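Serine protease pet (Escherichia coli, PDB 4OM9) acts as a secreted autotransporter enterotoxin of enteroaggregative E. coli, a serine protease that probably cleaves the host cytoskeletal protein alpha-fodrin. Local coordinates at residues 39-43 / 196-200; 174-180 / 191-196; 869-875 / 904-909; 876-880 / 915-920. All coordinates share one frame; numbering follows the deposited sequence.

Contact 1 of 4, residues 39-43 / 196-200; sequences DFSFP and DSYFT
F40 and F199 both carry CG anti to the backbone N (chi1 180° and -166°), which sends each side chain toward the other segment, where the two cross at about a right angle, whereas F42 has CG beside its own N (chi1 -81°) and brings its ring end in from the flank. The F42 ring meets F199 edge-on: CZ stands over the centre of the F199 face, and the centroids of the F42 and F199 rings are 4.8 Å apart in a T-shaped pair. F40 overlaps the F199 ring hardly at all, being slid along it; instead F40 CZ rests 3.9 Å from F199 CB, which lies over the F40 face. Within its own segment, F40 also lays CE2 over one face of the F42 ring. F40 CE1 approaches D196 OD2 to 3.7 Å. That oxygen is already gripped twice, by F199 N at 2.7 Å from D196 OD2 through the anti lone pair and by Y198 N from above the carboxylate plane, an Asx turn continued into an Asx motif. Y13 stacks on F199, and F23 meets F42 edge-to-face. The result is an aromatic cluster joining strand 40-41 to the Asx-turn loop after strand 188-195 in the chymotrypsin-like protease domain.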
loop_
_atom_site.group_PDB
_atom_site.type_symbol
_atom_site.label_atom_id
_atom_site.label_comp_id
_atom_site.label_asym_id
_atom_site.label_seq_id
_atom_site.Cartn_x
_atom_site.Cartn_y
_atom_site.Cartn_z
ATOM N N ASP A 39 -20.559 10.806 -11.807
ATOM C CA ASP A 39 -21.403 11.390 -12.832
ATOM C C ASP A 39 -21.694 10.328 -13.921
ATOM O O ASP A 39 -22.842 10.157 -14.321
ATOM C CB ASP A 39 -20.751 12.662 -13.404
ATOM C CG ASP A 39 -21.731 13.836 -13.528
ATOM O OD1 ASP A 39 -22.484 13.899 -14.526
ATOM O OD2 ASP A 39 -21.737 14.717 -12.637
ATOM N N PHE A 40 -20.687 9.588 -14.386
ATOM C CA PHE A 40 -20.975 8.445 -15.275
ATOM C C PHE A 40 -20.703 7.079 -14.656
ATOM O O PHE A 40 -19.569 6.748 -14.329
ATOM C CB PHE A 40 -20.191 8.509 -16.586
ATOM C CG PHE A 40 -20.481 7.338 -17.502
ATOM C CD1 PHE A 40 -21.642 7.312 -18.268
ATOM C CD2 PHE A 40 -19.617 6.255 -17.574
ATOM C CE1 PHE A 40 -21.934 6.245 -19.093
ATOM C CE2 PHE A 40 -19.901 5.170 -18.414
ATOM C CZ PHE A 40 -21.068 5.171 -19.180
ATOM N N SER A 41 -21.752 6.273 -14.547
ATOM C CA SER A 41 -21.619 4.924 -14.030
ATOM C C SER A 41 -21.522 3.885 -15.141
ATOM O O SER A 41 -22.412 3.736 -15.970
ATOM C CB SER A 41 -22.792 4.586 -13.110
ATOM O OG SER A 41 -22.748 5.359 -11.923
ATOM N N PHE A 42 -20.413 3.165 -15.142
ATOM C CA PHE A 42 -20.250 2.014 -15.999
ATOM C C PHE A 42 -21.203 0.913 -15.531
ATOM O O PHE A 42 -21.707 0.971 -14.409
ATOM C CB PHE A 42 -18.780 1.571 -15.985
ATOM C CG PHE A 42 -17.917 2.385 -16.897
ATOM C CD1 PHE A 42 -17.429 3.614 -16.490
ATOM C CD2 PHE A 42 -17.628 1.937 -18.185
ATOM C CE1 PHE A 42 -16.659 4.374 -17.346
ATOM C CE2 PHE A 42 -16.850 2.691 -19.047
ATOM C CZ PHE A 42 -16.361 3.900 -18.636
ATOM N N PRO A 43 -21.482 -0.075 -16.397
ATOM C CA PRO A 43 -22.457 -1.116 -16.051
ATOM C C PRO A 43 -22.025 -1.990 -14.875
ATOM O O PRO A 43 -20.831 -2.113 -14.591
ATOM C CB PRO A 43 -22.552 -1.944 -17.334
ATOM C CG PRO A 43 -21.279 -1.676 -18.047
ATOM C CD PRO A 43 -20.961 -0.252 -17.762
ATOM N N ASP A 196 -22.177 3.417 -26.489
ATOM C CA ASP A 196 -22.815 4.288 -25.507
ATOM C C ASP A 196 -22.759 5.725 -26.021
ATOM O O ASP A 196 -21.741 6.150 -26.581
ATOM C CB ASP A 196 -22.105 4.162 -24.149
ATOM C CG ASP A 196 -22.772 4.975 -23.056
ATOM O OD1 ASP A 196 -23.745 4.458 -22.478
ATOM O OD2 ASP A 196 -22.314 6.108 -22.767
ATOM N N SER A 197 -23.837 6.477 -25.830
ATOM C CA SER A 197 -23.902 7.846 -26.347
ATOM C C SER A 197 -23.124 8.865 -25.498
ATOM O O SER A 197 -22.917 9.987 -25.927
ATOM C CB SER A 197 -25.362 8.304 -26.479
ATOM O OG SER A 197 -25.989 8.422 -25.215
ATOM N N TYR A 198 -22.677 8.479 -24.312
ATOM C CA TYR A 198 -21.903 9.404 -23.483
ATOM C C TYR A 198 -20.431 8.996 -23.470
ATOM O O TYR A 198 -19.536 9.806 -23.747
ATOM C CB TYR A 198 -22.459 9.455 -22.058
ATOM C CG TYR A 198 -23.709 10.314 -21.888
ATOM C CD1 TYR A 198 -24.776 10.223 -22.780
ATOM C CD2 TYR A 198 -23.825 11.200 -20.827
ATOM C CE1 TYR A 198 -25.918 11.005 -22.626
ATOM C CE2 TYR A 198 -24.964 11.985 -20.655
ATOM C CZ TYR A 198 -26.007 11.883 -21.555
ATOM O OH TYR A 198 -27.137 12.663 -21.385
ATOM N N PHE A 199 -20.181 7.734 -23.142
ATOM C CA PHE A 199 -18.825 7.230 -23.159
ATOM C C PHE A 199 -18.582 6.620 -24.525
ATOM O O PHE A 199 -18.786 5.424 -24.742
ATOM C CB PHE A 199 -18.600 6.217 -22.053
ATOM C CG PHE A 199 -17.168 5.924 -21.812
ATOM C CD1 PHE A 199 -16.389 6.807 -21.082
ATOM C CD2 PHE A 199 -16.586 4.772 -22.319
ATOM C CE1 PHE A 199 -15.047 6.541 -20.847
ATOM C CE2 PHE A 199 -15.241 4.497 -22.084
ATOM C CZ PHE A 199 -14.472 5.393 -21.346
ATOM N N THR A 200 -18.171 7.468 -25.452
ATOM C CA THR A 200 -18.291 7.138 -26.855
ATOM C C THR A 200 -16.941 7.125 -27.524
ATOM O O THR A 200 -16.262 8.151 -27.665
ATOM C CB THR A 200 -19.228 8.121 -27.588
ATOM O OG1 THR A 200 -20.439 8.282 -26.836
ATOM C CG2 THR A 200 -19.571 7.596 -28.961
#

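Contact 2 of 4, residues 174-180 / 191-196; sequences SLFHITN and VEYEND
H177 and E194 form the hydrogen-bonded pair at the middle of a strongly twisted antiparallel hairpin, the directions of strands 174-178 and 191-195 differing by 127°, and the register slips by one at a classic beta bulge where T179 and N180 both face E192. E192 O takes the N-H of both bulge residues from the same face of its carbonyl plane. On one side of the sheet F176 and Y193 make an offset stack, ring centroids 4.1 Å apart and planes only 9° off parallel. F176 holds CG between its backbone N and carbonyl carbon (chi1 64°), and Y193 does likewise, turning the rings onto one another; F176 CB also points a CH-pi contact at the Y193 face. Next along, I178 CD1 meets V191 CG1 at 3.6 Å. The face carrying H177, E192 and E194 is polar. H177 NE2 donates to E194 OE1 at 2.9 Å; the oxygen lies in the imidazole plane but is met from above its carboxylate plane, and the two flat groups stand almost perpendicular. From the bulge, T179 OG1 reaches E192 OE1 at 2.8 Å on its anti lone pair. A water accepting from N180 ND2 donates to E192 OE2, 3.1 Å away, while N180 OD1 accepts from R182 N. At the far end L175 CD2 packs on D196 CB, 3.7 Å apart. K239 makes a salt bridge with E194 OE2, and R149 binds Y193 OH. The hairpin lies inside a larger antiparallel sheet, with strand 143-151 pairing along 172-185 and strand 239-244 along 188-195.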
loop_
_atom_site.group_PDB
_atom_site.type_symbol
_atom_site.label_atom_id
_atom_site.label_comp_id
_atom_site.label_asym_id
_atom_site.label_seq_id
_atom_site.Cartn_x
_atom_site.Cartn_y
_atom_site.Cartn_z
ATOM N N SER A 174 -13.936 0.935 -26.011
ATOM C CA SER A 174 -15.298 1.307 -26.395
ATOM C C SER A 174 -16.268 0.524 -25.555
ATOM O O SER A 174 -16.025 -0.641 -25.251
ATOM C CB SER A 174 -15.561 1.041 -27.868
ATOM O OG SER A 174 -14.656 1.762 -28.685
ATOM N N LEU A 175 -17.346 1.178 -25.144
ATOM C CA LEU A 175 -18.426 0.508 -24.443
ATOM C C LEU A 175 -19.610 0.471 -25.393
ATOM O O LEU A 175 -19.872 1.464 -26.078
ATOM C CB LEU A 175 -18.787 1.233 -23.154
ATOM C CG LEU A 175 -20.099 0.804 -22.492
ATOM C CD1 LEU A 175 -19.874 -0.476 -21.734
ATOM C CD2 LEU A 175 -20.676 1.911 -21.570
ATOM N N PHE A 176 -20.334 -0.644 -25.442
ATOM C CA PHE A 176 -21.402 -0.769 -26.436
ATOM C C PHE A 176 -22.600 -1.592 -25.969
ATOM O O PHE A 176 -22.515 -2.354 -25.007
ATOM C CB PHE A 176 -20.829 -1.379 -27.729
ATOM C CG PHE A 176 -20.309 -2.779 -27.562
ATOM C CD1 PHE A 176 -21.183 -3.860 -27.449
ATOM C CD2 PHE A 176 -18.948 -3.018 -27.514
ATOM C CE1 PHE A 176 -20.706 -5.124 -27.261
ATOM C CE2 PHE A 176 -18.466 -4.297 -27.339
ATOM C CZ PHE A 176 -19.344 -5.351 -27.213
ATOM N N HIS A 177 -23.704 -1.463 -26.692
ATOM C CA HIS A 177 -24.836 -2.376 -26.556
ATOM C C HIS A 177 -25.099 -3.052 -27.897
ATOM O O HIS A 177 -24.977 -2.416 -28.939
ATOM C CB HIS A 177 -26.087 -1.634 -26.072
ATOM C CG HIS A 177 -26.380 -0.375 -26.837
ATOM N ND1 HIS A 177 -25.767 0.826 -26.555
ATOM C CD2 HIS A 177 -27.240 -0.135 -27.858
ATOM C CE1 HIS A 177 -26.228 1.758 -27.380
ATOM N NE2 HIS A 177 -27.118 1.200 -28.177
ATOM N N ILE A 178 -25.461 -4.329 -27.885
ATOM C CA ILE A 178 -25.730 -5.028 -29.141
ATOM C C ILE A 178 -27.116 -4.713 -29.712
ATOM O O ILE A 178 -28.132 -4.969 -29.071
ATOM C CB ILE A 178 -25.616 -6.565 -28.995
ATOM C CG1 ILE A 178 -24.239 -6.961 -28.461
ATOM C CG2 ILE A 178 -25.913 -7.254 -30.344
ATOM C CD1 ILE A 178 -23.924 -8.419 -28.638
ATOM N N THR A 179 -27.132 -4.204 -30.946
ATOM C CA THR A 179 -28.361 -3.786 -31.634
ATOM C C THR A 179 -28.890 -4.845 -32.606
ATOM O O THR A 179 -30.060 -4.829 -32.956
ATOM C CB THR A 179 -28.140 -2.466 -32.406
ATOM O OG1 THR A 179 -26.984 -2.584 -33.244
ATOM C CG2 THR A 179 -27.919 -1.298 -31.433
ATOM N N ASN A 180 -28.031 -5.766 -33.035
ATOM C CA ASN A 180 -28.475 -6.925 -33.809
ATOM C C ASN A 180 -27.517 -8.100 -33.675
ATOM O O ASN A 180 -26.414 -8.092 -34.231
ATOM C CB ASN A 180 -28.642 -6.563 -35.293
ATOM C CG ASN A 180 -29.569 -7.523 -36.036
ATOM O OD1 ASN A 180 -29.836 -8.635 -35.569
ATOM N ND2 ASN A 180 -30.072 -7.087 -37.198
ATOM N N VAL A 191 -22.624 -9.848 -35.710
ATOM C CA VAL A 191 -23.165 -9.116 -34.582
ATOM C C VAL A 191 -22.955 -7.631 -34.800
ATOM O O VAL A 191 -21.899 -7.189 -35.240
ATOM C CB VAL A 191 -22.533 -9.576 -33.273
ATOM C CG1 VAL A 191 -22.911 -8.645 -32.115
ATOM C CG2 VAL A 191 -22.963 -10.994 -32.981
ATOM N N GLU A 192 -24.005 -6.865 -34.528
ATOM C CA GLU A 192 -23.994 -5.435 -34.770
ATOM C C GLU A 192 -24.103 -4.718 -33.444
ATOM O O GLU A 192 -24.903 -5.102 -32.588
ATOM C CB GLU A 192 -25.144 -5.038 -35.703
ATOM C CG GLU A 192 -25.282 -3.534 -35.957
ATOM C CD GLU A 192 -26.618 -3.186 -36.641
ATOM O OE1 GLU A 192 -27.585 -2.873 -35.918
ATOM O OE2 GLU A 192 -26.702 -3.235 -37.886
ATOM N N TYR A 193 -23.278 -3.695 -33.246
ATOM C CA TYR A 193 -23.399 -2.939 -32.014
ATOM C C TYR A 193 -23.372 -1.441 -32.255
ATOM O O TYR A 193 -22.990 -0.959 -33.329
ATOM C CB TYR A 193 -22.324 -3.364 -30.986
ATOM C CG TYR A 193 -20.894 -2.804 -31.071
ATOM C CD1 TYR A 193 -20.641 -1.434 -31.020
ATOM C CD2 TYR A 193 -19.794 -3.662 -31.067
ATOM C CE1 TYR A 193 -19.348 -0.930 -31.034
ATOM C CE2 TYR A 193 -18.478 -3.168 -31.076
ATOM C CZ TYR A 193 -18.271 -1.794 -31.060
ATOM O OH TYR A 193 -17.004 -1.259 -31.077
ATOM N N GLU A 194 -23.806 -0.729 -31.222
ATOM C CA GLU A 194 -23.805 0.717 -31.180
ATOM C C GLU A 194 -23.133 1.138 -29.869
ATOM O O GLU A 194 -23.346 0.510 -28.826
ATOM C CB GLU A 194 -25.233 1.248 -31.276
ATOM C CG GLU A 194 -25.392 2.758 -31.187
ATOM C CD GLU A 194 -26.860 3.175 -31.238
ATOM O OE1 GLU A 194 -27.488 3.254 -30.162
ATOM O OE2 GLU A 194 -27.385 3.405 -32.352
ATOM N N ASN A 195 -22.310 2.179 -29.926
ATOM C CA ASN A 195 -21.648 2.660 -28.716
ATOM C C ASN A 195 -22.584 3.372 -27.751
ATOM O O ASN A 195 -23.656 3.844 -28.140
ATOM C CB ASN A 195 -20.511 3.594 -29.077
ATOM C CG ASN A 195 -19.323 2.857 -29.592
ATOM O OD1 ASN A 195 -18.420 2.494 -28.824
ATOM N ND2 ASN A 195 -19.315 2.597 -30.886
ATOM N N ASP A 196 -22.177 3.417 -26.489
ATOM C CA ASP A 196 -22.815 4.288 -25.507
ATOM C C ASP A 196 -22.759 5.725 -26.021
ATOM O O ASP A 196 -21.741 6.150 -26.581
ATOM C CB ASP A 196 -22.105 4.162 -24.149
ATOM C CG ASP A 196 -22.772 4.975 -23.056
ATOM O OD1 ASP A 196 -23.745 4.458 -22.478
ATOM O OD2 ASP A 196 -22.314 6.108 -22.767
HETATM O O HOH W 1 -29.321 -4.795 -38.269
#

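Contact 3 of 4, residues 869-875 / 904-909; sequences EGANNLL and DVFKTE
V905 opens the contact by setting CG1 between E869 and G870: it lies 3.5 Å from E869 CB and 3.4 Å from G870 O. The same carbonyl oxygen receives a CA-H...O contact from V905 CA, so backbone and side chain of one residue close on one peptide group. F906 follows and supplies the largest share of the interface. Its CG is anti to the carbonyl carbon (chi1 -60°), which lays the ring across L875. L875 CB approaches F906 CD1 to 3.4 Å, and L875 CD1 sits over the ring as a CH-pi donor, 3.7 Å from the F906 centroid and 16° off the normal. The amide group of N873 covers the opposite face near the rim, the backbone N of L874 lies at the ring edge, and W933 meets F906 edge-to-face, so the ring is bounded from several directions. At K907 the main chain takes over: K907 N donates to N872 O at 3.0 Å, while the extended lysine chain leads away from the contact. E909 turns back, its CG 4.2 Å from L874 CD2 in a loose apolar touch. With a main-chain hydrogen bond at K907 and a ring packed between L875 and N873, this is packing between two irregular segments of the one chain near the C-terminal end of the passenger domain, beyond strand 794-796, probably where neighbouring coils of the beta-helix continue with irregular backbone.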
loop_
_atom_site.group_PDB
_atom_site.type_symbol
_atom_site.label_atom_id
_atom_site.label_comp_id
_atom_site.label_asym_id
_atom_site.label_seq_id
_atom_site.Cartn_x
_atom_site.Cartn_y
_atom_site.Cartn_z
ATOM N N GLU A 869 -15.421 29.123 41.635
ATOM C CA GLU A 869 -15.084 27.801 42.154
ATOM C C GLU A 869 -16.309 26.888 42.152
ATOM O O GLU A 869 -17.321 27.213 41.530
ATOM C CB GLU A 869 -14.495 27.914 43.562
ATOM C CG GLU A 869 -13.060 28.433 43.613
ATOM C CD GLU A 869 -12.928 29.888 43.197
ATOM O OE1 GLU A 869 -11.794 30.330 42.933
ATOM O OE2 GLU A 869 -13.951 30.597 43.138
ATOM N N GLY A 870 -16.219 25.752 42.842
ATOM C CA GLY A 870 -17.260 24.738 42.771
ATOM C C GLY A 870 -17.775 24.197 44.094
ATOM O O GLY A 870 -17.448 24.717 45.158
ATOM N N ALA A 871 -18.585 23.141 44.018
ATOM C CA ALA A 871 -19.235 22.560 45.196
ATOM C C ALA A 871 -18.384 21.469 45.860
ATOM O O ALA A 871 -17.589 20.803 45.197
ATOM C CB ALA A 871 -20.603 22.002 44.814
ATOM N N ASN A 872 -18.556 21.335 47.179
ATOM C CA ASN A 872 -17.848 20.372 48.042
ATOM C C ASN A 872 -16.387 20.728 48.330
ATOM O O ASN A 872 -16.107 21.492 49.252
ATOM C CB ASN A 872 -17.918 18.957 47.458
ATOM C CG ASN A 872 -18.743 18.017 48.313
ATOM O OD1 ASN A 872 -18.243 17.438 49.276
ATOM N ND2 ASN A 872 -20.016 17.861 47.965
ATOM N N ASN A 873 -15.468 20.150 47.559
ATOM C CA ASN A 873 -14.024 20.372 47.709
ATOM C C ASN A 873 -13.456 19.974 49.071
ATOM O O ASN A 873 -14.177 19.485 49.940
ATOM C CB ASN A 873 -13.671 21.836 47.431
ATOM C CG ASN A 873 -14.044 22.268 46.026
ATOM O OD1 ASN A 873 -14.458 21.455 45.205
ATOM N ND2 ASN A 873 -13.890 23.553 45.744
ATOM N N LEU A 874 -12.153 20.193 49.240
ATOM C CA LEU A 874 -11.440 19.812 50.460
ATOM C C LEU A 874 -10.055 20.447 50.553
ATOM O O LEU A 874 -9.075 19.857 50.107
ATOM C CB LEU A 874 -11.291 18.290 50.545
ATOM C CG LEU A 874 -12.200 17.567 51.537
ATOM C CD1 LEU A 874 -11.609 16.216 51.912
ATOM C CD2 LEU A 874 -12.451 18.430 52.773
ATOM N N LEU A 875 -9.968 21.634 51.143
ATOM C CA LEU A 875 -8.680 22.306 51.288
ATOM C C LEU A 875 -7.989 21.886 52.582
ATOM O O LEU A 875 -8.089 22.568 53.599
ATOM C CB LEU A 875 -8.857 23.828 51.249
ATOM C CG LEU A 875 -7.622 24.688 50.956
ATOM C CD1 LEU A 875 -7.975 25.832 50.015
ATOM C CD2 LEU A 875 -7.012 25.232 52.240
ATOM N N ASP A 904 -18.298 28.794 50.540
ATOM C CA ASP A 904 -18.526 27.371 50.734
ATOM C C ASP A 904 -18.030 26.557 49.540
ATOM O O ASP A 904 -18.705 25.634 49.072
ATOM C CB ASP A 904 -20.011 27.103 50.966
ATOM C CG ASP A 904 -20.898 27.976 50.105
ATOM O OD1 ASP A 904 -20.496 28.289 48.969
ATOM O OD2 ASP A 904 -21.990 28.367 50.573
ATOM N N VAL A 905 -16.846 26.911 49.049
ATOM C CA VAL A 905 -16.203 26.190 47.964
ATOM C C VAL A 905 -15.079 25.334 48.537
ATOM O O VAL A 905 -14.216 24.858 47.809
ATOM C CB VAL A 905 -15.666 27.152 46.896
ATOM C CG1 VAL A 905 -16.823 27.879 46.222
ATOM C CG2 VAL A 905 -14.698 28.145 47.510
ATOM N N PHE A 906 -15.102 25.170 49.860
ATOM C CA PHE A 906 -14.262 24.219 50.584
ATOM C C PHE A 906 -15.003 23.803 51.856
ATOM O O PHE A 906 -14.482 23.950 52.958
ATOM C CB PHE A 906 -12.894 24.819 50.930
ATOM C CG PHE A 906 -12.098 25.254 49.732
ATOM C CD1 PHE A 906 -11.355 24.341 49.008
ATOM C CD2 PHE A 906 -12.106 26.573 49.319
ATOM C CE1 PHE A 906 -10.625 24.739 47.899
ATOM C CE2 PHE A 906 -11.381 26.979 48.213
ATOM C CZ PHE A 906 -10.639 26.062 47.503
ATOM N N LYS A 907 -16.217 23.277 51.674
ATOM C CA LYS A 907 -17.179 23.024 52.753
ATOM C C LYS A 907 -16.600 22.316 53.984
ATOM O O LYS A 907 -15.616 21.579 53.891
ATOM C CB LYS A 907 -18.360 22.206 52.210
ATOM C CG LYS A 907 -19.609 22.250 53.089
ATOM C CD LYS A 907 -20.658 21.239 52.651
ATOM C CE LYS A 907 -21.835 21.222 53.616
ATOM N NZ LYS A 907 -22.893 20.269 53.190
ATOM N N THR A 908 -17.232 22.549 55.134
ATOM C CA THR A 908 -16.766 22.015 56.414
ATOM C C THR A 908 -17.087 20.531 56.598
ATOM O O THR A 908 -18.213 20.158 56.939
ATOM C CB THR A 908 -17.372 22.794 57.598
ATOM O OG1 THR A 908 -17.218 24.201 57.378
ATOM C CG2 THR A 908 -16.681 22.404 58.899
ATOM N N GLU A 909 -16.077 19.696 56.375
ATOM C CA GLU A 909 -16.189 18.256 56.569
ATOM C C GLU A 909 -15.299 17.814 57.730
ATOM O O GLU A 909 -14.078 17.737 57.587
ATOM C CB GLU A 909 -15.800 17.505 55.291
ATOM C CG GLU A 909 -16.443 18.042 54.018
ATOM C CD GLU A 909 -17.910 17.674 53.890
ATOM O OE1 GLU A 909 -18.570 18.179 52.954
ATOM O OE2 GLU A 909 -18.404 16.879 54.718
#

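Contact 4 of 4, residues 876-880 / 915-920; sequences LVDFI and FSDVTP
Apolar contacts carry much of this pairing, and F879 is their centre. Its ring is met at the edge, near its plane, by two residues of the other segment: CZ of F879 lies 3.5 Å from P920 CG, and CE2 of F879 lies 3.6 Å from V918 CG1. F879 has CG anti to its carbonyl carbon (chi1 -57°), which carries the ring end across to this pair; V918 CG1, anti to the backbone N, is the methyl that meets the phenyl edge. F879 and P920 arrive from opposite directions. V877 adds to the patch by sliding past the proline the other way, CG2 of V877 standing 3.9 Å from P920 CD.

The polar side of the contact is D878. The D878 side chain crosses that of F915 at about a right angle; D878 OD2 touches F915 CB at 3.3 Å and lies near the plane of the F915 ring, at its edge, 3.7 Å from F915 CD2, where the hydrogens of an aromatic ring carry partial positive charge. No hydrogen bond crosses between the segments. D878 instead pairs through its backbone with M852 and T854, tying its segment to neighbouring chain.

Y938 touches V918 from a further loop, extending the apolar surface. Here two irregular segments, joined by an apolar patch and an aspartate against F915, meet near the C-terminal end of the passenger domain, whose fold is a beta-helix.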
loop_
_atom_site.group_PDB
_atom_site.type_symbol
_atom_site.label_atom_id
_atom_site.label_comp_id
_atom_site.label_asym_id
_atom_site.label_seq_id
_atom_site.Cartn_x
_atom_site.Cartn_y
_atom_site.Cartn_z
ATOM N N LEU A 876 -7.005 20.953 52.507
ATOM C CA LEU A 876 -6.117 20.388 53.629
ATOM C C LEU A 876 -4.568 20.802 53.928
ATOM O O LEU A 876 -4.234 21.919 53.627
ATOM C CB LEU A 876 -6.178 18.875 53.543
ATOM C CG LEU A 876 -7.550 18.256 53.713
ATOM C CD1 LEU A 876 -8.253 18.943 54.854
ATOM C CD2 LEU A 876 -8.386 18.344 52.455
ATOM N N VAL A 877 -3.671 19.935 54.514
ATOM C CA VAL A 877 -2.244 20.290 54.986
ATOM C C VAL A 877 -1.176 19.287 55.631
ATOM O O VAL A 877 -1.611 18.333 56.224
ATOM C CB VAL A 877 -2.329 21.231 56.195
ATOM C CG1 VAL A 877 -2.867 22.608 55.851
ATOM C CG2 VAL A 877 -3.077 20.556 57.335
ATOM N N ASP A 878 0.167 19.552 55.633
ATOM C CA ASP A 878 1.181 18.880 56.573
ATOM C C ASP A 878 2.785 19.099 56.663
ATOM O O ASP A 878 3.378 19.727 55.814
ATOM C CB ASP A 878 0.866 17.415 56.800
ATOM C CG ASP A 878 0.457 17.126 58.248
ATOM O OD1 ASP A 878 -0.701 17.387 58.621
ATOM O OD2 ASP A 878 1.295 16.629 59.019
ATOM N N PHE A 879 3.452 18.537 57.700
ATOM C CA PHE A 879 4.519 19.163 58.555
ATOM C C PHE A 879 5.950 18.589 58.858
ATOM O O PHE A 879 6.401 17.682 58.196
ATOM C CB PHE A 879 3.920 19.413 59.940
ATOM C CG PHE A 879 2.684 20.259 59.941
ATOM C CD1 PHE A 879 2.600 21.388 59.160
ATOM C CD2 PHE A 879 1.616 19.922 60.740
ATOM C CE1 PHE A 879 1.466 22.154 59.170
ATOM C CE2 PHE A 879 0.486 20.688 60.759
ATOM C CZ PHE A 879 0.411 21.805 59.975
ATOM N N ILE A 880 6.634 19.153 59.888
ATOM C CA ILE A 880 7.911 18.674 60.406
ATOM C C ILE A 880 8.277 19.364 61.725
ATOM O O ILE A 880 9.449 19.412 62.089
ATOM C CB ILE A 880 9.073 18.880 59.397
ATOM C CG1 ILE A 880 8.725 19.958 58.366
ATOM C CG2 ILE A 880 9.429 17.569 58.708
ATOM C CD1 ILE A 880 9.746 20.100 57.261
ATOM N N PHE A 915 -1.920 13.859 57.443
ATOM C CA PHE A 915 -0.690 13.086 57.522
ATOM C C PHE A 915 -0.551 12.484 58.917
ATOM O O PHE A 915 -1.092 11.415 59.196
ATOM C CB PHE A 915 0.519 13.958 57.182
ATOM C CG PHE A 915 1.816 13.202 57.105
ATOM C CD1 PHE A 915 2.052 12.305 56.073
ATOM C CD2 PHE A 915 2.805 13.397 58.055
ATOM C CE1 PHE A 915 3.245 11.609 55.997
ATOM C CE2 PHE A 915 4.000 12.706 57.986
ATOM C CZ PHE A 915 4.221 11.811 56.955
ATOM N N SER A 916 0.162 13.182 59.794
ATOM C CA SER A 916 0.347 12.720 61.164
ATOM C C SER A 916 -0.893 12.995 62.007
ATOM O O SER A 916 -2.010 13.044 61.491
ATOM C CB SER A 916 1.572 13.384 61.796
ATOM O OG SER A 916 2.762 13.000 61.129
ATOM N N ASP A 917 -0.691 13.176 63.307
ATOM C CA ASP A 917 -1.796 13.436 64.221
ATOM C C ASP A 917 -1.977 14.927 64.473
ATOM O O ASP A 917 -2.503 15.327 65.507
ATOM C CB ASP A 917 -1.576 12.707 65.548
ATOM C CG ASP A 917 -1.687 11.201 65.412
ATOM O OD1 ASP A 917 -1.448 10.686 64.300
ATOM O OD2 ASP A 917 -2.012 10.533 66.418
ATOM N N VAL A 918 -1.546 15.747 63.521
ATOM C CA VAL A 918 -1.632 17.194 63.671
ATOM C C VAL A 918 -2.688 17.788 62.746
ATOM O O VAL A 918 -2.518 17.802 61.529
ATOM C CB VAL A 918 -0.280 17.870 63.388
ATOM C CG1 VAL A 918 -0.275 19.281 63.945
ATOM C CG2 VAL A 918 0.854 17.058 63.993
ATOM N N THR A 919 -3.775 18.285 63.326
ATOM C CA THR A 919 -4.870 18.837 62.537
ATOM C C THR A 919 -5.199 20.272 62.927
ATOM O O THR A 919 -5.933 20.504 63.884
ATOM C CB THR A 919 -6.147 17.986 62.673
ATOM O OG1 THR A 919 -6.453 17.796 64.061
ATOM C CG2 THR A 919 -5.958 16.630 62.007
ATOM N N PRO A 920 -4.651 21.241 62.182
ATOM C CA PRO A 920 -4.969 22.660 62.368
ATOM C C PRO A 920 -6.268 23.022 61.657
ATOM O O PRO A 920 -6.797 22.191 60.919
ATOM C CB PRO A 920 -3.775 23.384 61.726
ATOM C CG PRO A 920 -2.785 22.297 61.345
ATOM C CD PRO A 920 -3.586 21.051 61.188
#

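How the contacts relate
The four contacts fall into two groups at opposite ends of an elongated molecule. Contacts 1 and 2 lie in the protease domain, centres 13 Å apart, share D196 and touch directly, with F40 CZ 4.1 Å from L175 CD2; contact 2 is nested in the loop that contact 1 closes. Contacts 3 and 4 sit near the C-terminal end, centres 19 Å apart; 869-875 runs straight on into 876-880, and along the chain the two contacts interleave. Between groups nothing touches: the centres of contacts 1 and 3 are about 72 Å apart and those of contacts 2 and 4 about 94 Å. The first group lies in the IgA1-protease-like domain, the probable catalytic part, the second near the stalk's far end.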